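Local coordinates for protein RTX toxin RtxA (Vibrio vulnificus MO6-24/O, PDB 6IMP) that is a MARTX toxin whose alpha/beta hydrolase domain is thought to act as a hydrolytic effector during infection, at residues P22-E27 and A46-G51; E39-K44 and R136-S141; G77-Y82 and Y151-T156; V102-G107 and E114-I119; G180-A185 and R205-M210. All coordinates share one frame; numbering follows the deposited sequence.

Contact 1 of 5, residues P22-E27 and A46-G51; sequences PPRDKE and ARRKIG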
# COMPACT_ATOMS: atom_id res chain seq x y z
N PRO A 22 7.69 -17.00 -17.14
CA PRO A 22 7.29 -17.31 -15.76
C PRO A 22 8.29 -18.22 -15.07
O PRO A 22 9.42 -18.24 -15.55
CB PRO A 22 5.95 -18.04 -15.92
CG PRO A 22 5.50 -17.72 -17.30
CD PRO A 22 6.76 -17.79 -18.06
N PRO A 23 7.95 -18.94 -13.93
CA PRO A 23 6.93 -18.38 -13.06
C PRO A 23 7.54 -17.98 -11.73
O PRO A 23 8.71 -18.23 -11.51
CB PRO A 23 5.98 -19.54 -12.93
CG PRO A 23 6.89 -20.70 -12.71
CD PRO A 23 8.19 -20.35 -13.37
N ARG A 24 6.76 -17.37 -10.86
CA ARG A 24 7.33 -16.53 -9.82
C ARG A 24 8.07 -17.30 -8.75
O ARG A 24 7.61 -18.33 -8.30
CB ARG A 24 6.19 -15.81 -9.14
CG ARG A 24 5.29 -16.76 -8.39
CD ARG A 24 4.33 -17.50 -9.31
NE ARG A 24 3.46 -18.41 -8.56
CZ ARG A 24 2.16 -18.20 -8.34
NH1 ARG A 24 1.56 -17.12 -8.81
NH2 ARG A 24 1.46 -19.09 -7.64
N ASP A 25 9.20 -16.76 -8.30
CA ASP A 25 10.08 -17.45 -7.36
C ASP A 25 10.09 -16.84 -5.96
O ASP A 25 9.65 -15.71 -5.76
CB ASP A 25 11.52 -17.59 -7.92
CG ASP A 25 12.30 -16.29 -7.89
OD1 ASP A 25 12.58 -15.77 -6.78
OD2 ASP A 25 12.70 -15.81 -8.97
N LYS A 26 10.57 -17.63 -5.01
CA LYS A 26 10.60 -17.26 -3.59
C LYS A 26 11.75 -18.01 -2.92
O LYS A 26 12.41 -18.83 -3.56
CB LYS A 26 9.28 -17.63 -2.91
CG LYS A 26 8.08 -17.72 -3.83
CD LYS A 26 7.09 -18.75 -3.35
CE LYS A 26 7.50 -20.16 -3.74
NZ LYS A 26 7.90 -21.00 -2.57
N GLU A 27 11.94 -17.79 -1.61
CA GLU A 27 13.00 -18.48 -0.85
C GLU A 27 12.51 -19.12 0.44
O GLU A 27 11.46 -18.77 0.97
CB GLU A 27 14.15 -17.53 -0.52
CG GLU A 27 13.82 -16.46 0.51
CD GLU A 27 13.02 -15.34 -0.09
OE1 GLU A 27 12.01 -15.63 -0.76
OE2 GLU A 27 13.43 -14.17 0.10
N ALA A 46 -1.65 -17.60 0.99
CA ALA A 46 -2.42 -16.35 1.21
C ALA A 46 -1.91 -15.12 0.46
O ALA A 46 -2.71 -14.32 -0.02
CB ALA A 46 -2.46 -16.04 2.69
N ARG A 47 -0.60 -14.93 0.47
CA ARG A 47 0.03 -13.75 -0.12
C ARG A 47 -0.13 -13.73 -1.63
O ARG A 47 -0.25 -12.66 -2.23
CB ARG A 47 1.52 -13.71 0.23
CG ARG A 47 1.83 -13.35 1.67
CD ARG A 47 3.18 -12.68 1.77
NE ARG A 47 4.23 -13.44 1.10
CZ ARG A 47 4.93 -14.42 1.66
NH1 ARG A 47 4.68 -14.81 2.91
NH2 ARG A 47 5.86 -15.03 0.95
N ARG A 48 -0.07 -14.91 -2.23
CA ARG A 48 -0.01 -15.04 -3.67
C ARG A 48 -1.37 -15.36 -4.30
O ARG A 48 -1.57 -15.08 -5.49
CB ARG A 48 1.04 -16.09 -4.07
CG ARG A 48 2.47 -15.67 -3.73
CD ARG A 48 3.48 -16.42 -4.59
NE ARG A 48 4.87 -15.98 -4.42
CZ ARG A 48 5.41 -14.89 -4.97
NH1 ARG A 48 4.66 -14.03 -5.68
NH2 ARG A 48 6.69 -14.62 -4.79
N LYS A 49 -2.29 -15.89 -3.50
CA LYS A 49 -3.59 -16.36 -4.00
C LYS A 49 -4.39 -15.26 -4.70
O LYS A 49 -4.46 -14.12 -4.23
CB LYS A 49 -4.42 -16.92 -2.85
CG LYS A 49 -5.80 -17.42 -3.26
CD LYS A 49 -6.40 -18.31 -2.18
CE LYS A 49 -7.63 -19.06 -2.66
NZ LYS A 49 -7.31 -20.04 -3.74
N ILE A 50 -4.97 -15.64 -5.84
CA ILE A 50 -5.91 -14.78 -6.56
C ILE A 50 -7.19 -15.58 -6.85
O ILE A 50 -7.18 -16.51 -7.65
CB ILE A 50 -5.30 -14.23 -7.87
CG1 ILE A 50 -4.12 -13.32 -7.55
CG2 ILE A 50 -6.34 -13.44 -8.66
CD1 ILE A 50 -3.24 -12.99 -8.75
N GLY A 51 -8.27 -15.21 -6.16
CA GLY A 51 -9.53 -15.93 -6.22
C GLY A 51 -10.10 -16.03 -7.62
O GLY A 51 -9.77 -15.23 -8.50

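Contact 2 of 5, residues E39-K44 and R136-S141; sequences ELYGEK and RGYGES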
# COMPACT_ATOMS: atom_id res chain seq x y z
N GLU A 39 3.59 -14.13 10.33
CA GLU A 39 2.89 -13.24 11.25
C GLU A 39 2.76 -11.85 10.64
O GLU A 39 1.66 -11.34 10.45
CB GLU A 39 3.59 -13.19 12.63
CG GLU A 39 3.26 -11.97 13.51
CD GLU A 39 1.96 -12.08 14.31
OE1 GLU A 39 1.20 -13.08 14.14
OE2 GLU A 39 1.68 -11.15 15.10
N LEU A 40 3.90 -11.26 10.28
CA LEU A 40 3.94 -9.88 9.79
C LEU A 40 3.28 -9.68 8.40
O LEU A 40 2.56 -8.71 8.19
CB LEU A 40 5.37 -9.37 9.76
CG LEU A 40 5.90 -8.91 11.12
CD1 LEU A 40 5.96 -10.06 12.10
CD2 LEU A 40 7.27 -8.27 10.98
N TYR A 41 3.52 -10.62 7.49
CA TYR A 41 3.22 -10.42 6.06
C TYR A 41 2.14 -11.36 5.51
O TYR A 41 1.59 -11.13 4.41
CB TYR A 41 4.48 -10.65 5.26
CG TYR A 41 5.59 -9.70 5.59
CD1 TYR A 41 5.45 -8.34 5.36
CD2 TYR A 41 6.79 -10.16 6.11
CE1 TYR A 41 6.46 -7.47 5.64
CE2 TYR A 41 7.81 -9.30 6.41
CZ TYR A 41 7.64 -7.95 6.17
OH TYR A 41 8.66 -7.06 6.46
N GLY A 42 1.90 -12.45 6.25
CA GLY A 42 0.97 -13.48 5.82
C GLY A 42 1.67 -14.66 5.18
O GLY A 42 2.85 -14.60 4.83
N GLU A 43 0.92 -15.72 4.99
CA GLU A 43 1.49 -16.96 4.48
C GLU A 43 1.64 -16.83 2.98
O GLU A 43 0.83 -16.19 2.34
CB GLU A 43 0.61 -18.16 4.84
CG GLU A 43 0.04 -18.08 6.26
CD GLU A 43 -0.57 -19.38 6.72
OE1 GLU A 43 -1.65 -19.32 7.34
OE2 GLU A 43 0.02 -20.45 6.47
N LYS A 44 2.70 -17.41 2.43
CA LYS A 44 2.93 -17.34 1.00
C LYS A 44 1.68 -17.67 0.19
O LYS A 44 1.37 -16.96 -0.78
CB LYS A 44 4.08 -18.27 0.60
CG LYS A 44 4.16 -18.56 -0.90
CD LYS A 44 4.99 -19.80 -1.20
CE LYS A 44 4.31 -21.10 -0.80
NZ LYS A 44 3.18 -21.45 -1.70
N ARG A 136 7.04 -7.29 -3.67
CA ARG A 136 7.74 -8.58 -3.68
C ARG A 136 7.10 -9.59 -2.71
O ARG A 136 6.81 -9.25 -1.56
CB ARG A 136 9.21 -8.43 -3.33
CG ARG A 136 9.45 -8.07 -1.88
CD ARG A 136 10.91 -7.80 -1.65
NE ARG A 136 11.35 -6.59 -2.31
CZ ARG A 136 12.62 -6.20 -2.40
NH1 ARG A 136 12.93 -5.08 -3.03
NH2 ARG A 136 13.57 -6.92 -1.81
N GLY A 137 6.87 -10.80 -3.19
CA GLY A 137 6.40 -11.91 -2.35
C GLY A 137 4.88 -12.01 -2.30
O GLY A 137 4.33 -12.93 -1.68
N TYR A 138 4.22 -11.08 -2.99
CA TYR A 138 2.78 -10.97 -2.98
C TYR A 138 2.27 -11.16 -4.39
O TYR A 138 2.90 -10.71 -5.35
CB TYR A 138 2.38 -9.59 -2.48
CG TYR A 138 2.40 -9.47 -0.98
CD1 TYR A 138 1.34 -9.93 -0.22
CD2 TYR A 138 3.48 -8.88 -0.32
CE1 TYR A 138 1.33 -9.79 1.16
CE2 TYR A 138 3.48 -8.74 1.06
CZ TYR A 138 2.41 -9.20 1.79
OH TYR A 138 2.41 -9.09 3.17
N GLY A 139 1.11 -11.80 -4.49
CA GLY A 139 0.52 -12.19 -5.78
C GLY A 139 1.49 -12.98 -6.65
O GLY A 139 1.90 -14.09 -6.29
N GLU A 140 1.86 -12.40 -7.79
CA GLU A 140 2.74 -13.06 -8.76
C GLU A 140 4.12 -12.37 -8.83
O GLU A 140 4.91 -12.66 -9.73
CB GLU A 140 2.07 -13.09 -10.15
CG GLU A 140 1.33 -14.39 -10.48
CD GLU A 140 0.93 -14.48 -11.96
OE1 GLU A 140 0.51 -13.45 -12.54
OE2 GLU A 140 1.03 -15.58 -12.54
N SER A 141 4.41 -11.49 -7.88
CA SER A 141 5.69 -10.77 -7.89
C SER A 141 6.76 -11.65 -7.28
O SER A 141 6.48 -12.43 -6.38
CB SER A 141 5.56 -9.45 -7.12
OG SER A 141 4.66 -8.57 -7.76

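Contact 3 of 5, residues G77-Y82 and Y151-T156; sequences GRLTGY and YQDART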
# COMPACT_ATOMS: atom_id res chain seq x y z
N GLY A 77 13.70 -8.74 -8.54
CA GLY A 77 12.86 -9.60 -9.40
C GLY A 77 11.73 -8.82 -10.04
O GLY A 77 11.80 -7.59 -10.14
N ARG A 78 10.70 -9.52 -10.49
CA ARG A 78 9.59 -8.85 -11.18
C ARG A 78 8.36 -8.61 -10.30
O ARG A 78 8.12 -9.31 -9.31
CB ARG A 78 9.25 -9.54 -12.50
CG ARG A 78 8.64 -10.92 -12.41
CD ARG A 78 8.79 -11.66 -13.73
NE ARG A 78 8.17 -12.98 -13.69
CZ ARG A 78 8.69 -14.04 -13.08
NH1 ARG A 78 8.04 -15.20 -13.11
NH2 ARG A 78 9.86 -13.96 -12.45
N LEU A 79 7.66 -7.52 -10.63
CA LEU A 79 6.55 -7.00 -9.83
C LEU A 79 5.30 -6.95 -10.68
O LEU A 79 5.20 -6.15 -11.62
CB LEU A 79 6.87 -5.59 -9.32
CG LEU A 79 8.07 -5.42 -8.39
CD1 LEU A 79 8.39 -3.94 -8.20
CD2 LEU A 79 7.81 -6.08 -7.04
N THR A 80 4.33 -7.79 -10.35
CA THR A 80 3.23 -8.07 -11.26
C THR A 80 1.91 -7.51 -10.76
O THR A 80 1.59 -7.60 -9.58
CB THR A 80 3.09 -9.57 -11.45
OG1 THR A 80 2.82 -10.17 -10.19
CG2 THR A 80 4.36 -10.14 -12.03
N GLY A 81 1.16 -6.92 -11.68
CA GLY A 81 -0.27 -6.69 -11.48
C GLY A 81 -0.92 -6.02 -12.67
O GLY A 81 -0.57 -6.28 -13.82
N TYR A 82 -1.88 -5.14 -12.39
CA TYR A 82 -2.61 -4.45 -13.46
C TYR A 82 -2.51 -2.94 -13.33
O TYR A 82 -2.24 -2.38 -12.26
CB TYR A 82 -4.07 -4.88 -13.50
CG TYR A 82 -4.27 -6.37 -13.62
CD1 TYR A 82 -4.02 -7.22 -12.55
CD2 TYR A 82 -4.77 -6.94 -14.80
CE1 TYR A 82 -4.22 -8.58 -12.65
CE2 TYR A 82 -4.99 -8.31 -14.90
CZ TYR A 82 -4.71 -9.13 -13.82
OH TYR A 82 -4.91 -10.50 -13.92
N TYR A 151 9.62 -0.87 0.53
CA TYR A 151 9.79 0.56 0.25
C TYR A 151 10.40 0.78 -1.11
O TYR A 151 10.03 1.71 -1.82
CB TYR A 151 10.68 1.24 1.29
CG TYR A 151 10.16 1.26 2.73
CD1 TYR A 151 8.80 1.36 3.01
CD2 TYR A 151 11.04 1.22 3.79
CE1 TYR A 151 8.35 1.39 4.33
CE2 TYR A 151 10.60 1.25 5.10
CZ TYR A 151 9.26 1.34 5.36
OH TYR A 151 8.83 1.38 6.67
N GLN A 152 11.34 -0.07 -1.47
CA GLN A 152 11.97 -0.00 -2.79
C GLN A 152 10.98 -0.30 -3.91
O GLN A 152 10.85 0.49 -4.86
CB GLN A 152 13.16 -0.96 -2.85
CG GLN A 152 14.43 -0.35 -2.26
CD GLN A 152 15.05 0.69 -3.18
OE1 GLN A 152 14.87 0.66 -4.41
NE2 GLN A 152 15.79 1.62 -2.58
N ASP A 153 10.25 -1.40 -3.76
CA ASP A 153 9.22 -1.79 -4.73
C ASP A 153 8.20 -0.67 -4.93
O ASP A 153 7.69 -0.47 -6.03
CB ASP A 153 8.52 -3.07 -4.27
CG ASP A 153 9.47 -4.26 -4.19
OD1 ASP A 153 10.58 -4.19 -4.76
OD2 ASP A 153 9.10 -5.27 -3.56
N ALA A 154 7.94 0.10 -3.88
CA ALA A 154 7.10 1.28 -3.99
C ALA A 154 7.65 2.28 -5.01
O ALA A 154 6.89 2.94 -5.72
CB ALA A 154 6.95 1.93 -2.63
N ARG A 155 8.97 2.37 -5.09
CA ARG A 155 9.61 3.38 -5.92
C ARG A 155 9.66 2.92 -7.37
O ARG A 155 9.55 3.74 -8.30
CB ARG A 155 11.03 3.65 -5.43
CG ARG A 155 11.16 3.70 -3.92
CD ARG A 155 12.02 4.85 -3.49
NE ARG A 155 12.08 5.02 -2.04
CZ ARG A 155 13.18 4.85 -1.29
NH1 ARG A 155 14.32 4.46 -1.85
NH2 ARG A 155 13.13 5.07 0.02
N THR A 156 9.85 1.62 -7.56
CA THR A 156 9.70 1.03 -8.87
C THR A 156 8.36 1.43 -9.42
O THR A 156 8.26 2.02 -10.49
CB THR A 156 9.76 -0.50 -8.80
OG1 THR A 156 11.03 -0.89 -8.27
CG2 THR A 156 9.57 -1.13 -10.18

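Contact 4 of 5, residues V102-G107 and E114-I119; sequences VLFLHG and EQASEI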
# COMPACT_ATOMS: atom_id res chain seq x y z
N VAL A 102 -4.16 7.11 -9.32
CA VAL A 102 -3.83 6.53 -8.02
C VAL A 102 -2.71 5.49 -8.11
O VAL A 102 -2.79 4.51 -8.86
CB VAL A 102 -5.05 5.85 -7.38
CG1 VAL A 102 -4.68 5.20 -6.04
CG2 VAL A 102 -6.16 6.87 -7.17
N LEU A 103 -1.69 5.70 -7.29
CA LEU A 103 -0.75 4.64 -6.96
C LEU A 103 -1.25 3.89 -5.72
O LEU A 103 -1.06 4.33 -4.58
CB LEU A 103 0.63 5.23 -6.73
CG LEU A 103 1.80 4.29 -6.95
CD1 LEU A 103 3.07 5.12 -7.03
CD2 LEU A 103 1.91 3.23 -5.85
N PHE A 104 -1.90 2.75 -5.96
CA PHE A 104 -2.39 1.92 -4.86
C PHE A 104 -1.28 1.07 -4.27
O PHE A 104 -0.66 0.25 -4.98
CB PHE A 104 -3.53 0.99 -5.32
CG PHE A 104 -4.15 0.19 -4.20
CD1 PHE A 104 -4.70 0.83 -3.10
CD2 PHE A 104 -4.11 -1.20 -4.21
CE1 PHE A 104 -5.23 0.11 -2.04
CE2 PHE A 104 -4.65 -1.93 -3.15
CZ PHE A 104 -5.20 -1.27 -2.07
N LEU A 105 -1.06 1.20 -2.97
CA LEU A 105 -0.15 0.27 -2.29
C LEU A 105 -0.94 -0.67 -1.40
O LEU A 105 -1.42 -0.26 -0.35
CB LEU A 105 0.92 1.01 -1.48
CG LEU A 105 2.00 1.69 -2.34
CD1 LEU A 105 2.72 2.75 -1.51
CD2 LEU A 105 3.01 0.69 -2.91
N HIS A 106 -1.06 -1.92 -1.82
CA HIS A 106 -1.72 -2.92 -0.99
C HIS A 106 -0.99 -3.10 0.33
O HIS A 106 0.12 -2.62 0.51
CB HIS A 106 -1.79 -4.25 -1.71
CG HIS A 106 -0.51 -5.02 -1.70
ND1 HIS A 106 -0.15 -5.84 -0.66
CD2 HIS A 106 0.45 -5.15 -2.65
CE1 HIS A 106 0.99 -6.44 -0.96
NE2 HIS A 106 1.37 -6.04 -2.16
N GLY A 107 -1.64 -3.79 1.25
CA GLY A 107 -1.06 -4.11 2.54
C GLY A 107 -0.90 -5.61 2.72
O GLY A 107 -0.70 -6.34 1.75
N GLU A 114 -6.83 -9.12 -4.92
CA GLU A 114 -7.93 -9.18 -3.97
C GLU A 114 -8.16 -7.82 -3.33
O GLU A 114 -9.28 -7.35 -3.27
CB GLU A 114 -7.63 -10.20 -2.88
CG GLU A 114 -7.47 -11.63 -3.36
CD GLU A 114 -8.73 -12.17 -4.02
OE1 GLU A 114 -9.83 -12.01 -3.46
OE2 GLU A 114 -8.61 -12.75 -5.12
N GLN A 115 -7.08 -7.20 -2.85
CA GLN A 115 -7.21 -5.99 -2.05
C GLN A 115 -7.68 -4.81 -2.89
O GLN A 115 -8.37 -3.93 -2.38
CB GLN A 115 -5.88 -5.66 -1.35
CG GLN A 115 -5.49 -6.66 -0.25
CD GLN A 115 -4.23 -6.27 0.51
OE1 GLN A 115 -4.06 -5.12 0.88
NE2 GLN A 115 -3.37 -7.26 0.77
N ALA A 116 -7.35 -4.80 -4.17
CA ALA A 116 -7.74 -3.69 -5.05
C ALA A 116 -9.15 -3.86 -5.61
O ALA A 116 -9.75 -2.89 -6.06
CB ALA A 116 -6.73 -3.53 -6.18
N SER A 117 -9.68 -5.07 -5.55
CA SER A 117 -10.89 -5.43 -6.29
C SER A 117 -12.10 -4.65 -5.81
O SER A 117 -12.84 -4.06 -6.60
CB SER A 117 -11.15 -6.93 -6.20
OG SER A 117 -11.61 -7.29 -4.91
N GLU A 118 -12.28 -4.60 -4.50
CA GLU A 118 -13.30 -3.75 -3.90
C GLU A 118 -12.99 -2.24 -4.04
O GLU A 118 -13.87 -1.43 -3.79
CB GLU A 118 -13.48 -4.11 -2.42
CG GLU A 118 -14.11 -5.47 -2.15
CD GLU A 118 -14.10 -5.85 -0.66
OE1 GLU A 118 -14.69 -5.09 0.16
OE2 GLU A 118 -13.52 -6.90 -0.31
N ILE A 119 -11.76 -1.86 -4.40
CA ILE A 119 -11.34 -0.44 -4.40
C ILE A 119 -11.25 0.20 -5.80
O ILE A 119 -11.51 1.41 -5.95
CB ILE A 119 -9.98 -0.24 -3.66
CG1 ILE A 119 -10.09 -0.73 -2.20
CG2 ILE A 119 -9.55 1.23 -3.66
CD1 ILE A 119 -8.78 -0.83 -1.45

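Contact 5 of 5, residues G180-A185 and R205-M210; sequences GGPIAA and RPMPSM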
# COMPACT_ATOMS: atom_id res chain seq x y z
N GLY A 180 0.37 -0.89 3.61
CA GLY A 180 0.56 0.13 2.57
C GLY A 180 0.64 1.55 3.12
O GLY A 180 1.36 2.38 2.59
N GLY A 181 -0.09 1.81 4.19
CA GLY A 181 -0.02 3.09 4.91
C GLY A 181 1.38 3.66 5.11
O GLY A 181 1.74 4.65 4.48
N PRO A 182 2.18 3.05 6.00
CA PRO A 182 3.57 3.47 6.25
C PRO A 182 4.47 3.37 5.01
O PRO A 182 5.38 4.18 4.85
CB PRO A 182 4.04 2.49 7.33
CG PRO A 182 3.15 1.30 7.18
CD PRO A 182 1.83 1.85 6.79
N ILE A 183 4.23 2.38 4.15
CA ILE A 183 5.00 2.28 2.92
C ILE A 183 4.76 3.50 2.05
O ILE A 183 5.70 4.13 1.55
CB ILE A 183 4.65 1.02 2.11
CG1 ILE A 183 5.02 -0.23 2.91
CG2 ILE A 183 5.41 1.03 0.79
CD1 ILE A 183 4.37 -1.50 2.39
N ALA A 184 3.48 3.81 1.86
CA ALA A 184 3.07 4.97 1.10
C ALA A 184 3.71 6.24 1.66
O ALA A 184 4.10 7.14 0.92
CB ALA A 184 1.55 5.08 1.11
N ALA A 185 3.82 6.31 2.98
CA ALA A 185 4.47 7.44 3.63
C ALA A 185 5.91 7.58 3.17
O ALA A 185 6.32 8.66 2.80
CB ALA A 185 4.38 7.35 5.15
N ARG A 205 -6.82 3.60 6.36
CA ARG A 205 -6.87 2.60 7.44
C ARG A 205 -5.46 2.06 7.74
O ARG A 205 -5.24 0.85 7.73
CB ARG A 205 -7.80 1.44 7.07
CG ARG A 205 -9.25 1.86 6.82
CD ARG A 205 -10.04 0.76 6.11
NE ARG A 205 -9.82 0.75 4.66
CZ ARG A 205 -10.25 -0.18 3.81
NH1 ARG A 205 -10.97 -1.21 4.25
NH2 ARG A 205 -9.94 -0.10 2.52
N PRO A 206 -4.50 2.97 7.97
CA PRO A 206 -3.10 2.64 8.06
C PRO A 206 -2.73 1.68 9.17
O PRO A 206 -3.44 1.56 10.18
CB PRO A 206 -2.46 3.99 8.39
CG PRO A 206 -3.51 4.67 9.17
CD PRO A 206 -4.72 4.37 8.36
N MET A 207 -1.56 1.07 9.00
CA MET A 207 -0.80 0.46 10.08
C MET A 207 0.10 1.56 10.59
O MET A 207 0.95 2.04 9.85
CB MET A 207 0.07 -0.66 9.52
CG MET A 207 1.24 -1.06 10.39
SD MET A 207 2.29 -2.26 9.56
CE MET A 207 1.24 -3.71 9.57
N PRO A 208 -0.10 2.01 11.85
CA PRO A 208 0.71 3.15 12.24
C PRO A 208 2.12 2.75 12.54
O PRO A 208 3.03 3.56 12.45
CB PRO A 208 0.04 3.61 13.52
CG PRO A 208 -0.42 2.34 14.14
CD PRO A 208 -0.93 1.52 12.97
N SER A 209 2.27 1.49 12.92
CA SER A 209 3.54 0.86 13.22
C SER A 209 3.21 -0.62 13.25
O SER A 209 2.10 -1.02 13.57
CB SER A 209 4.08 1.35 14.57
OG SER A 209 3.53 0.62 15.66
N MET A 210 4.17 -1.45 12.92
CA MET A 210 3.96 -2.88 13.00
C MET A 210 3.71 -3.36 14.42
O MET A 210 2.95 -4.30 14.64
CB MET A 210 5.16 -3.59 12.43
CG MET A 210 5.09 -5.10 12.57
SD MET A 210 3.86 -5.77 11.47
CE MET A 210 4.70 -5.54 9.91

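Contact 1 of 5, residues P22-E27 and A46-G51
R24 and R48 slide past each other in opposite senses, and their guanidinium planes lie only 25° apart. Two like-charged side chains can pack in this way because a methylene of each lies over the guanidinium of the other, so the charged groups are offset rather than face to face. R24 CG sits over one face of the R48 guanidinium, off-centre toward the rim and 3.9 Å from R48 NH1, while R48 CD in turn lies over a face of the R24 guanidinium. R24 NE and R48 NE remain 5.0 Å apart. R24 reaches this place because its CG stands between the backbone N and the carbonyl carbon (chi1 66°) and the chain then bends at chi2, whereas R48 runs extended from CG to NE.

K26 approaches the same flat group differently. Its stem comes in at the edge, near the guanidinium plane, with K26 CG 3.5 Å from R48 NH2 and K26 CD 3.7 Å from R48 NE. The ammonium group keeps its distance, with K26 NZ 6.1 Å from R48 NE. R48 is thus met on a face by one methylene and at an edge by others, and this buried group is further anchored through NH1, which hydrogen-bonds to the carbonyl oxygens of S141 and G139. R24, D25 and K26 themselves are exposed, and D25 is also tied through its backbone to G143. The arrangement is that of an irregular N-terminal arm laid across an arginine from the end of helix 44-48, an outer layer over the alpha/beta hydrolase core.

Contact 2 of 5, residues E39-K44 and R136-S141
Y138 and Y41 meet at about a right angle, the phenol of one aimed at the backbone of the other. Y138 OH donates to the carbonyl oxygen Y41 O at 2.5 Å, lying in the carbonyl plane on a lone pair, with a C=O...donor angle of 116°. The same hydroxyl lies 3.3 Å from Y41 CB, and it reaches the Y41 ring at its edge, near the ring plane. Behind this, the Y138 ring stacks edge-to-face with H106, while the Y41 ring packs on P145, L150 and F237. Both tyrosines are buried.

The margins are looser. G42, with its positive phi of 99°, turns the chain away just beyond Y41 and is partly exposed. On the other side E140 is only partly buried, at a corner of the type II' turn that runs from Y138 to S141 and is closed by S141 N bonding to Y138 O at 3.0 Å. A tyrosine hydroxyl thus ties the region where helix 31-41 gives way to G42 to the loop following strand 129-133, one of the strand-to-helix loops characteristic of the alpha/beta hydrolase fold.

Contact 3 of 5, residues G77-Y82 and Y151-T156
Q152 O takes two backbone N-H groups, from R155 N at 2.7 Å and from T156 N at 3.1 Å, in the turn of helix that carries D153 and T156 to L79. L79 CD2 touches D153 CG at 3.8 Å and is equally far from D153 OD2, while L79 CD1 lies 4.0 Å from D153 CB. The two side chains cross obliquely, so the leucine covers the stem and carboxyl carbon of an acid whose charge is probably balanced by R136, which forms a salt bridge from its NE to D153 OD2.

In the fold, this is a helix lying on the sheet. Strand 78-84 runs antiparallel to both its neighbours, 67-73 and 129-133, as the second strand of an alpha/beta hydrolase does, and helix 147-164 forms part of the layer across one face.

L79 CD1, which also borders the aspartate stem, makes the contact with T156. Here the approach is tip to tip, with L79 CD1 3.6 Å from T156 CG2. That methyl is presented because CG2 stands anti to the backbone N of T156, beside the carbonyl carbon. A single branched side chain thereby spans two residues on one side of helix 147-164. On the strand, T80 N bonds to S141 OG, joining the residue after L79 to the loop that also carries R136.

Contact 4 of 5, residues V102-G107 and E114-I119
Q115 sets its CG beside the backbone N (chi1 -69°) and then runs out extended (chi2 -176°), which carries its amide to the backbone of G107. Both ends of that amide are used. Q115 OE1 accepts from G107 N at 2.8 Å in a fairly straight bond (163° at the hydrogen), and Q115 NE2 donates to G107 O at 3.0 Å, coming from above the carbonyl plane rather than along a lone pair. The pair of bonds fixes the rotation of the amide. G107 O has a second donor: H106 ND1 lies in the carbonyl plane on a lone pair, with the oxygen near the imidazole plane. H106 NE2 is taken by L135 N, so the ring is held at both nitrogens.

Further back along the strand, the contact is apolar. F104 swings its ring toward the helix, where I119 CD1 meets F104 CZ at 3.7 Å and A116 CB meets F104 CE2 at 4.0 Å. The strand, turn and helix belong to the beta-alpha-beta unit of strand 101-105, helix 112-124 and strand 129-133. A His-Gly pair directly after such a strand is consistent with the loop that, in many alpha/beta hydrolases, shapes the oxyanion hole.

Contact 5 of 5, residues G180-A185 and R205-M210
Helix 180-192 begins at the last glycine of a GxSxG pattern (G176, S178, G180) consistent with the nucleophile elbow of an alpha/beta hydrolase, between strand 172-177 and the helix, and its first turn packs on the loop that follows strand 200-204. The lack of a side chain at G181 permits close approach here. G181 CA comes within 4.4 Å of P206 CA and 4.3 Å of P206 CB, so that helix backbone and loop practically abut.

P182 makes the other half of the contact. Its CD and CG atoms lie against the peptide carbonyl of M207, with P182 CD 3.2 Å and P182 CG 3.5 Å from M207 O. P182 CD also lies 4.1 Å from M207 CB, the side chains crossing at about a right angle. From there M207 turns away: its CG is anti to the backbone N (chi1 160°), which leads the side chain off from P182. Both residues also pack on F237.

The position suits a proline, since the first turn of a helix has backbone N-H groups that need no partner inside the helix. Within this segment A184 N bonds to G180 O at 2.7 Å and A185 N to G181 O at 3.1 Å. The loop is tied back to the presumed elbow by a backbone hydrogen bond between M207 and S178. Further along, S209 takes the N-cap position of helix 210-216, its OG bonding to K212 N, while R205 NH2 hydrogen-bonds to S291 OG.

How the contacts relate
Contact 1 is the outermost and partly buried, its centre about 18 Å from the centre of the chain, and rests on alkyl stems against guanidinium groups; contacts 2 to 5 are buried and rely on a tyrosine hydroxyl, leucine methyls against an aspartate and a threonine, a glutamine amide bonded to a glycine backbone, and bare backbone with proline. Contacts 1 and 2 adjoin along successive helices 31-41 and 44-48, and arginines of contact 1 bond to backbone in both segments of contact 2. Contacts 3 and 4 hold strands of one sheet to different helices, and A154 touches L105. L105 also meets I183 and A184, bringing contact 4 to contact 5 beside G180 of the presumed nucleophile elbow.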